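Exopolygalacturonase (Yersinia enterocolitica, PDB 2UVF) hydrolyses polygalacturonan, the backbone of pectin, as a family 28 exo-acting glycosidase with a right-handed parallel beta-helix fold. Local coordinates at residues A[203-208]-A[256-261]; A[245-250]-A[337-342]; A[361-366]-A[387-392]. All blocks are in the same frame, centred on the assembly; numbering follows the deposited sequence. Where two conformers were deposited one is given.

The three contacts join successive coils of the parallel beta-helix. Contacts 1 and 2 lie closest, with centres about 7 Å apart. The segments alternate along the chain: 256-261 of contact 1 lies between 245-250 and 337-342 of contact 2. They touch directly, with Asn260 N 2.6 Å from Glu340 O. Contact 3 is one step further on. Its centre is about 11 Å from that of contact 2, and Val342 N comes within 2.8 Å of Asn364 O. Contacts 1 and 3 do not touch. A bound galacturonic acid lies about 8 Å from the Asn387 side chain of contact 3 and about 11 Å from the Arg337 side chain of contact 2.

Contact 1. Residues A[203-208]-A[256-261]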
# COMPACT_ATOMS: atom_id res chain seq x y z
N LEU A 203 -3.60 5.58 -20.25
CA LEU A 203 -4.34 4.34 -20.41
C LEU A 203 -5.79 4.67 -20.68
O LEU A 203 -6.22 5.82 -20.59
CB LEU A 203 -4.22 3.46 -19.15
CG LEU A 203 -2.84 2.97 -18.68
CD1 LEU A 203 -2.98 2.13 -17.45
CD2 LEU A 203 -2.12 2.18 -19.75
N LYS A 204 -6.54 3.64 -21.04
CA LYS A 204 -7.97 3.79 -21.27
C LYS A 204 -8.67 2.56 -20.74
O LYS A 204 -8.03 1.53 -20.45
CB LYS A 204 -8.27 3.97 -22.76
CG LYS A 204 -7.76 2.84 -23.66
CD LYS A 204 -8.83 2.49 -24.68
CE LYS A 204 -8.29 1.63 -25.80
NZ LYS A 204 -7.72 2.49 -26.88
N SER A 205 -9.99 2.68 -20.60
CA SER A 205 -10.85 1.62 -20.10
C SER A 205 -10.72 0.29 -20.87
O SER A 205 -10.29 0.26 -22.03
CB SER A 205 -12.30 2.10 -20.11
OG SER A 205 -12.42 3.27 -19.30
N ASP A 206 -11.08 -0.80 -20.18
CA ASP A 206 -11.12 -2.15 -20.76
C ASP A 206 -9.84 -2.57 -21.48
O ASP A 206 -9.86 -2.89 -22.68
CB ASP A 206 -12.36 -2.32 -21.65
CG ASP A 206 -13.65 -2.11 -20.88
OD1 ASP A 206 -13.91 -2.87 -19.93
OD2 ASP A 206 -14.41 -1.18 -21.22
N MET A 207 -8.72 -2.55 -20.75
CA MET A 207 -7.44 -3.02 -21.27
C MET A 207 -6.54 -3.61 -20.17
O MET A 207 -6.81 -3.47 -18.98
CB MET A 207 -6.70 -1.89 -22.03
CG MET A 207 -6.22 -0.74 -21.16
SD MET A 207 -4.97 0.28 -21.93
CE MET A 207 -3.51 -0.78 -21.81
N THR A 208 -5.49 -4.31 -20.61
CA THR A 208 -4.45 -4.82 -19.74
C THR A 208 -3.14 -4.40 -20.37
O THR A 208 -2.97 -4.54 -21.57
CB THR A 208 -4.46 -6.36 -19.63
OG1 THR A 208 -5.64 -6.79 -18.95
CG2 THR A 208 -3.21 -6.88 -18.88
N GLY A 256 -15.65 5.71 -12.27
CA GLY A 256 -16.41 5.27 -13.43
C GLY A 256 -15.99 5.99 -14.71
O GLY A 256 -16.38 5.58 -15.80
N THR A 257 -15.17 7.04 -14.58
CA THR A 257 -14.64 7.78 -15.72
C THR A 257 -13.87 6.84 -16.63
O THR A 257 -13.98 6.90 -17.86
CB THR A 257 -13.74 8.95 -15.25
OG1 THR A 257 -14.55 9.92 -14.57
CG2 THR A 257 -13.05 9.62 -16.41
N PHE A 258 -13.11 5.95 -15.99
CA PHE A 258 -12.54 4.79 -16.64
C PHE A 258 -13.14 3.55 -16.00
O PHE A 258 -13.81 3.63 -14.97
CB PHE A 258 -11.02 4.78 -16.51
CG PHE A 258 -10.37 6.02 -17.00
CD1 PHE A 258 -10.08 6.18 -18.36
CD2 PHE A 258 -10.03 7.04 -16.12
CE1 PHE A 258 -9.48 7.32 -18.83
CE2 PHE A 258 -9.41 8.18 -16.57
CZ PHE A 258 -9.13 8.32 -17.94
N ARG A 259 -12.94 2.39 -16.62
CA ARG A 259 -13.37 1.16 -16.00
C ARG A 259 -12.50 0.01 -16.45
O ARG A 259 -11.94 0.04 -17.54
CB ARG A 259 -14.88 0.88 -16.22
CG ARG A 259 -15.30 0.48 -17.63
CD ARG A 259 -16.81 0.20 -17.71
NE ARG A 259 -17.13 -0.51 -18.95
CZ ARG A 259 -18.34 -0.97 -19.30
NH1 ARG A 259 -19.39 -0.81 -18.51
NH2 ARG A 259 -18.50 -1.60 -20.46
N ASN A 260 -12.38 -0.99 -15.58
CA ASN A 260 -11.69 -2.24 -15.89
C ASN A 260 -10.28 -2.02 -16.44
O ASN A 260 -10.00 -2.36 -17.59
CB ASN A 260 -12.53 -3.14 -16.83
CG ASN A 260 -14.00 -3.21 -16.45
OD1 ASN A 260 -14.37 -3.11 -15.26
ND2 ASN A 260 -14.87 -3.40 -17.45
N ILE A 261 -9.39 -1.46 -15.63
CA ILE A 261 -7.97 -1.29 -16.02
C ILE A 261 -7.04 -2.26 -15.27
O ILE A 261 -7.13 -2.41 -14.06
CB ILE A 261 -7.46 0.18 -15.88
CG1 ILE A 261 -8.39 1.16 -16.64
CG2 ILE A 261 -6.04 0.29 -16.37
CD1 ILE A 261 -8.09 2.63 -16.44
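Asp206 meets two side chains of the 256-261 segment at once. Its OD1 accepts a hydrogen bond from Asn260 ND2 at 2.7 Å, nearly along the carboxylate C-O axis. The two side chains lie side by side and point the same way, with their planes 60° apart. The other oxygen, OD2, makes a long salt bridge to Arg259 NE at 3.6 Å. It sits at the edge of the guanidinium, while the carboxylate plane stands 81° from it. Arg259 reaches this point with an extended chain from CG to NE. Ser205 OG takes the N-H of Arg259 at 2.9 Å; a chi1 of -58° sets this oxygen beside the Ser205 backbone N, from where it reaches Arg259 N.

These residues line a corner between neighbouring coils of a parallel beta-helix. Asp206 and Asn260 both have positive phi there. Asp206 N bonds to Arg259 O at 2.9 Å, and Met207 N adds a weak bond to Asn260 O. Beyond the corner, Met207 pairs with Ile261 in parallel register. Leu203 CD1 packs on Ile261 CG2 at 3.7 Å. In the next shell, Leu203 and Met207 rest on Ile180 of helix 173-181, and Lys204 NZ bonds to Ile180 O.

Contact 2. Residues A[245-250]-A[337-342]; sequences INAIDP and RGVENV. With SO4 (sulfate ion), chain D.
Arg337 leaves its backbone with CG anti to N (chi1 -170°) and then bends at chi3 (68°). The bend carries its guanidinium past Ile248 to the carbonyl of Asp249. Ile248 has CG2 anti to its own backbone N, which sets that methyl against the arginine, 3.4 Å from Arg337 NH2.

The contact joins successive coils of the parallel beta-helix, between strands 245-247 and 334-339. Arg337 N donates to Ala247 O at 2.8 Å, a fairly straight backbone bond. Further along, Ala247 CB meets Val339 CG2 at 3.9 Å. Both residues also touch Ile261 of strand 258-264, so this small apolar patch extends to the next side of the coil.

Residues 248-250 lie beyond the end of strand 245-247, and here the link to 337-342 is made by the Arg337 side chain. Arg337 NH2 gives a weak bond to Asp249 O at 2.9 Å, with the oxygen near the guanidinium plane. One water links the same two residues: it accepts from Asp249 N and Arg337 NE and donates weakly to Arg337 O. The Asp249 carboxylate does not meet the arginine. Its OD1 instead accepts from Asn251 N.

A sulfate ion, probably from the crystallisation liquor, sits at the edge of the guanidinium, near its plane. It is also bonded to Arg231 N. The positive charge of Arg337 probably contributes to its binding. Arg337 NH1 donates to sulfate O2 at 3.1 Å, and Arg337 NH2 reaches sulfate O4 more weakly at 3.3 Å.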
# COMPACT_ATOMS: atom_id res chain seq x y z
N ILE A 245 2.84 6.39 -15.84
CA ILE A 245 1.63 5.71 -16.30
C ILE A 245 0.44 6.39 -15.68
O ILE A 245 0.41 6.64 -14.47
CB ILE A 245 1.62 4.19 -15.98
CG1 ILE A 245 2.79 3.48 -16.68
CG2 ILE A 245 0.27 3.55 -16.37
CD1 ILE A 245 3.33 2.31 -15.92
N ASN A 246 -0.53 6.71 -16.52
CA ASN A 246 -1.69 7.47 -16.09
C ASN A 246 -3.00 6.84 -16.51
O ASN A 246 -3.08 6.21 -17.54
CB ASN A 246 -1.66 8.87 -16.71
CG ASN A 246 -0.41 9.61 -16.40
OD1 ASN A 246 -0.31 10.25 -15.37
ND2 ASN A 246 0.55 9.56 -17.31
N ALA A 247 -4.02 7.02 -15.68
CA ALA A 247 -5.41 6.93 -16.15
C ALA A 247 -6.12 8.17 -15.61
O ALA A 247 -6.75 8.13 -14.56
CB ALA A 247 -6.07 5.64 -15.67
N ILE A 248 -5.97 9.28 -16.34
CA ILE A 248 -6.46 10.60 -15.89
C ILE A 248 -7.31 11.27 -16.97
O ILE A 248 -6.83 11.54 -18.07
CB ILE A 248 -5.28 11.57 -15.48
CG1 ILE A 248 -4.35 10.90 -14.46
CG2 ILE A 248 -5.84 12.91 -14.94
CD1 ILE A 248 -3.09 11.68 -14.12
N ASP A 249 -8.57 11.54 -16.65
CA ASP A 249 -9.44 12.35 -17.52
C ASP A 249 -9.15 13.84 -17.25
O ASP A 249 -9.29 14.30 -16.11
CB ASP A 249 -10.91 12.03 -17.25
CG ASP A 249 -11.86 12.70 -18.26
OD1 ASP A 249 -12.29 13.86 -17.99
OD2 ASP A 249 -12.21 12.07 -19.29
N PRO A 250 -8.78 14.59 -18.31
CA PRO A 250 -8.33 15.99 -18.21
C PRO A 250 -9.27 16.86 -17.39
O PRO A 250 -8.84 17.88 -16.86
CB PRO A 250 -8.32 16.48 -19.66
CG PRO A 250 -9.10 15.44 -20.44
CD PRO A 250 -8.82 14.16 -19.72
N ARG A 337 -6.84 7.61 -11.77
CA ARG A 337 -7.89 8.44 -11.17
C ARG A 337 -9.26 8.17 -11.82
O ARG A 337 -9.37 8.06 -13.05
CB ARG A 337 -7.51 9.91 -11.28
CG ARG A 337 -8.42 10.82 -10.48
CD ARG A 337 -8.00 12.27 -10.55
NE ARG A 337 -8.17 12.84 -11.88
CZ ARG A 337 -8.13 14.15 -12.14
NH1 ARG A 337 -7.96 15.02 -11.16
NH2 ARG A 337 -8.30 14.59 -13.37
N GLY A 338 -10.28 8.07 -10.99
CA GLY A 338 -11.65 7.81 -11.44
C GLY A 338 -11.94 6.42 -11.96
O GLY A 338 -12.99 6.21 -12.57
N VAL A 339 -11.04 5.46 -11.72
CA VAL A 339 -11.17 4.12 -12.30
C VAL A 339 -12.11 3.20 -11.50
O VAL A 339 -12.04 3.11 -10.27
CB VAL A 339 -9.79 3.43 -12.57
CG1 VAL A 339 -9.97 2.15 -13.36
CG2 VAL A 339 -8.87 4.37 -13.34
N GLU A 340 -13.01 2.55 -12.24
CA GLU A 340 -13.90 1.55 -11.69
C GLU A 340 -13.37 0.19 -12.10
O GLU A 340 -13.39 -0.13 -13.30
CB GLU A 340 -15.32 1.76 -12.23
CG GLU A 340 -16.35 0.80 -11.66
CD GLU A 340 -16.79 1.21 -10.27
OE1 GLU A 340 -16.59 2.40 -9.92
OE2 GLU A 340 -17.34 0.35 -9.54
N ASN A 341 -12.88 -0.59 -11.12
CA ASN A 341 -12.18 -1.89 -11.31
C ASN A 341 -10.72 -1.82 -11.78
O ASN A 341 -10.45 -1.78 -12.97
CB ASN A 341 -12.95 -2.87 -12.23
CG ASN A 341 -14.42 -3.01 -11.88
OD1 ASN A 341 -15.26 -3.15 -12.76
ND2 ASN A 341 -14.72 -2.99 -10.61
N VAL A 342 -9.77 -1.84 -10.84
CA VAL A 342 -8.34 -1.89 -11.18
C VAL A 342 -7.69 -3.20 -10.72
O VAL A 342 -8.07 -3.76 -9.69
CB VAL A 342 -7.56 -0.72 -10.57
CG1 VAL A 342 -6.12 -0.71 -11.07
CG2 VAL A 342 -8.23 0.59 -10.92
S SO4 D . -7.71 18.35 -13.30
O1 SO4 D . -6.80 17.90 -14.36
O2 SO4 D . -7.26 17.91 -11.96
O3 SO4 D . -7.76 19.82 -13.30
O4 SO4 D . -9.03 17.81 -13.61
O HOH W 1 -9.53 10.97 -14.10

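Contact 3. Residues A[361-366]-A[387-392]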
# COMPACT_ATOMS: atom_id res chain seq x y z
N GLU A 361 -9.71 8.43 -6.22
CA GLU A 361 -11.11 8.28 -6.52
C GLU A 361 -11.45 7.00 -7.32
O GLU A 361 -12.31 7.02 -8.16
CB GLU A 361 -11.67 9.56 -7.19
CG GLU A 361 -12.07 10.66 -6.22
CD GLU A 361 -12.57 11.95 -6.87
OE1 GLU A 361 -13.78 12.17 -7.03
OE2 GLU A 361 -11.74 12.79 -7.21
N ASN A 362 -10.80 5.90 -6.95
CA ASN A 362 -11.08 4.61 -7.56
C ASN A 362 -12.03 3.76 -6.72
O ASN A 362 -12.17 3.96 -5.51
CB ASN A 362 -9.78 3.83 -7.78
CG ASN A 362 -8.86 4.50 -8.75
OD1 ASN A 362 -9.25 5.46 -9.41
ND2 ASN A 362 -7.65 4.00 -8.85
N HIS A 363 -12.71 2.83 -7.40
CA HIS A 363 -13.44 1.78 -6.74
C HIS A 363 -12.86 0.47 -7.20
O HIS A 363 -12.41 0.37 -8.35
CB HIS A 363 -14.93 1.80 -7.09
CG HIS A 363 -15.69 2.95 -6.50
ND1 HIS A 363 -16.99 3.22 -6.85
CD2 HIS A 363 -15.32 3.91 -5.63
CE1 HIS A 363 -17.40 4.28 -6.18
NE2 HIS A 363 -16.41 4.73 -5.44
N ASN A 364 -12.90 -0.53 -6.32
CA ASN A 364 -12.54 -1.92 -6.64
C ASN A 364 -11.13 -2.07 -7.19
O ASN A 364 -10.95 -2.48 -8.33
CB ASN A 364 -13.58 -2.52 -7.59
CG ASN A 364 -15.00 -2.22 -7.18
OD1 ASN A 364 -15.30 -2.09 -5.97
ND2 ASN A 364 -15.89 -2.05 -8.17
N VAL A 365 -10.15 -1.69 -6.38
CA VAL A 365 -8.73 -1.77 -6.75
C VAL A 365 -8.14 -3.00 -6.08
O VAL A 365 -8.44 -3.27 -4.92
CB VAL A 365 -7.92 -0.55 -6.27
CG1 VAL A 365 -6.43 -0.73 -6.60
CG2 VAL A 365 -8.49 0.78 -6.86
N VAL A 366 -7.31 -3.74 -6.82
CA VAL A 366 -6.57 -4.88 -6.27
C VAL A 366 -5.09 -4.76 -6.61
O VAL A 366 -4.74 -4.55 -7.78
CB VAL A 366 -7.17 -6.26 -6.75
CG1 VAL A 366 -6.26 -7.46 -6.32
CG2 VAL A 366 -8.56 -6.44 -6.21
N ASN A 387 -9.23 8.87 -1.38
CA ASN A 387 -10.69 9.00 -1.59
C ASN A 387 -11.25 7.86 -2.43
O ASN A 387 -12.12 8.06 -3.29
CB ASN A 387 -11.06 10.38 -2.21
CG ASN A 387 -10.71 11.53 -1.29
OD1 ASN A 387 -11.56 12.01 -0.53
ND2 ASN A 387 -9.45 11.96 -1.31
N SER A 388 -10.73 6.66 -2.16
CA SER A 388 -11.07 5.45 -2.90
C SER A 388 -11.96 4.52 -2.08
O SER A 388 -12.17 4.75 -0.89
CB SER A 388 -9.79 4.72 -3.34
OG SER A 388 -9.05 5.54 -4.22
N GLN A 389 -12.49 3.49 -2.71
CA GLN A 389 -13.40 2.60 -1.99
C GLN A 389 -13.23 1.16 -2.39
O GLN A 389 -13.06 0.86 -3.57
CB GLN A 389 -14.86 3.06 -2.14
CG GLN A 389 -15.03 4.56 -1.88
CD GLN A 389 -16.38 4.94 -1.33
OE1 GLN A 389 -17.38 4.28 -1.60
NE2 GLN A 389 -16.41 6.02 -0.56
N ASN A 390 -13.28 0.27 -1.40
CA ASN A 390 -13.14 -1.17 -1.62
C ASN A 390 -11.80 -1.51 -2.31
O ASN A 390 -11.75 -1.83 -3.49
CB ASN A 390 -14.37 -1.71 -2.38
CG ASN A 390 -14.38 -3.22 -2.52
OD1 ASN A 390 -14.66 -3.74 -3.61
ND2 ASN A 390 -14.08 -3.94 -1.44
N VAL A 391 -10.71 -1.42 -1.55
CA VAL A 391 -9.35 -1.71 -2.04
C VAL A 391 -8.67 -2.89 -1.29
O VAL A 391 -9.01 -3.23 -0.17
CB VAL A 391 -8.43 -0.43 -2.08
CG1 VAL A 391 -9.17 0.79 -2.69
CG2 VAL A 391 -7.87 -0.07 -0.70
N MET A 392 -7.72 -3.53 -1.95
CA MET A 392 -7.15 -4.77 -1.43
C MET A 392 -5.70 -4.85 -1.85
O MET A 392 -5.40 -4.57 -3.00
CB MET A 392 -7.91 -5.94 -2.04
CG MET A 392 -7.79 -7.21 -1.29
SD MET A 392 -8.43 -8.52 -2.34
CE MET A 392 -10.20 -8.26 -2.25
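Asn362 and Ser388 open the run of hydrogen bonds between two consecutive coils of the beta-helix. Asn362 N donates to Ser388 OG at 3.3 Å. With chi1 at -63°, this hydroxyl oxygen lies beside its own backbone N and faces the other coil. It is also bonded to Gly386 O. Gln389 N then donates to Asn362 O at 2.9 Å, and Asn364 N to Gln389 O at 3.1 Å. Both of these bonds approach the carbonyl almost head-on. Beyond the corner, Val365 N to Asn390 O and Met392 N to Val365 O are weaker. CA-H groups add to the pairing, as where His363 CA points its hydrogen at Gln389 O. The segments run in nearly the same direction, 5° apart, in parallel register.

Side chains at matching positions lie against each other. His363 and Gln389 lie alongside each other, ring and amide planes 27° apart, and His363 CD2 is 3.6 Å from Gln389 CB. Their polar ends turn to other partners: His363 NE2 bonds to Glu419 OE1 and Gln389 NE2 to Pro420 O. At the corner, Asn364 and Asn390 occupy matching positions, and both have positive phi. Such ladders of aligned asparagines are a known feature of parallel beta-helices.

Apolar contacts follow the corner. Val365 CB meets Val391 CG1 at 4.0 Å on one face of the sheet. Val366 CG2 approaches Met392 CB at 4.2 Å on the other.

Strand 342-345 flanks this pair of coils through Val342, which touches Asn362 and Val365. Strand 421-427 flanks it through Ala424 against Val391, and through Trp425 and Phe427 against Met392.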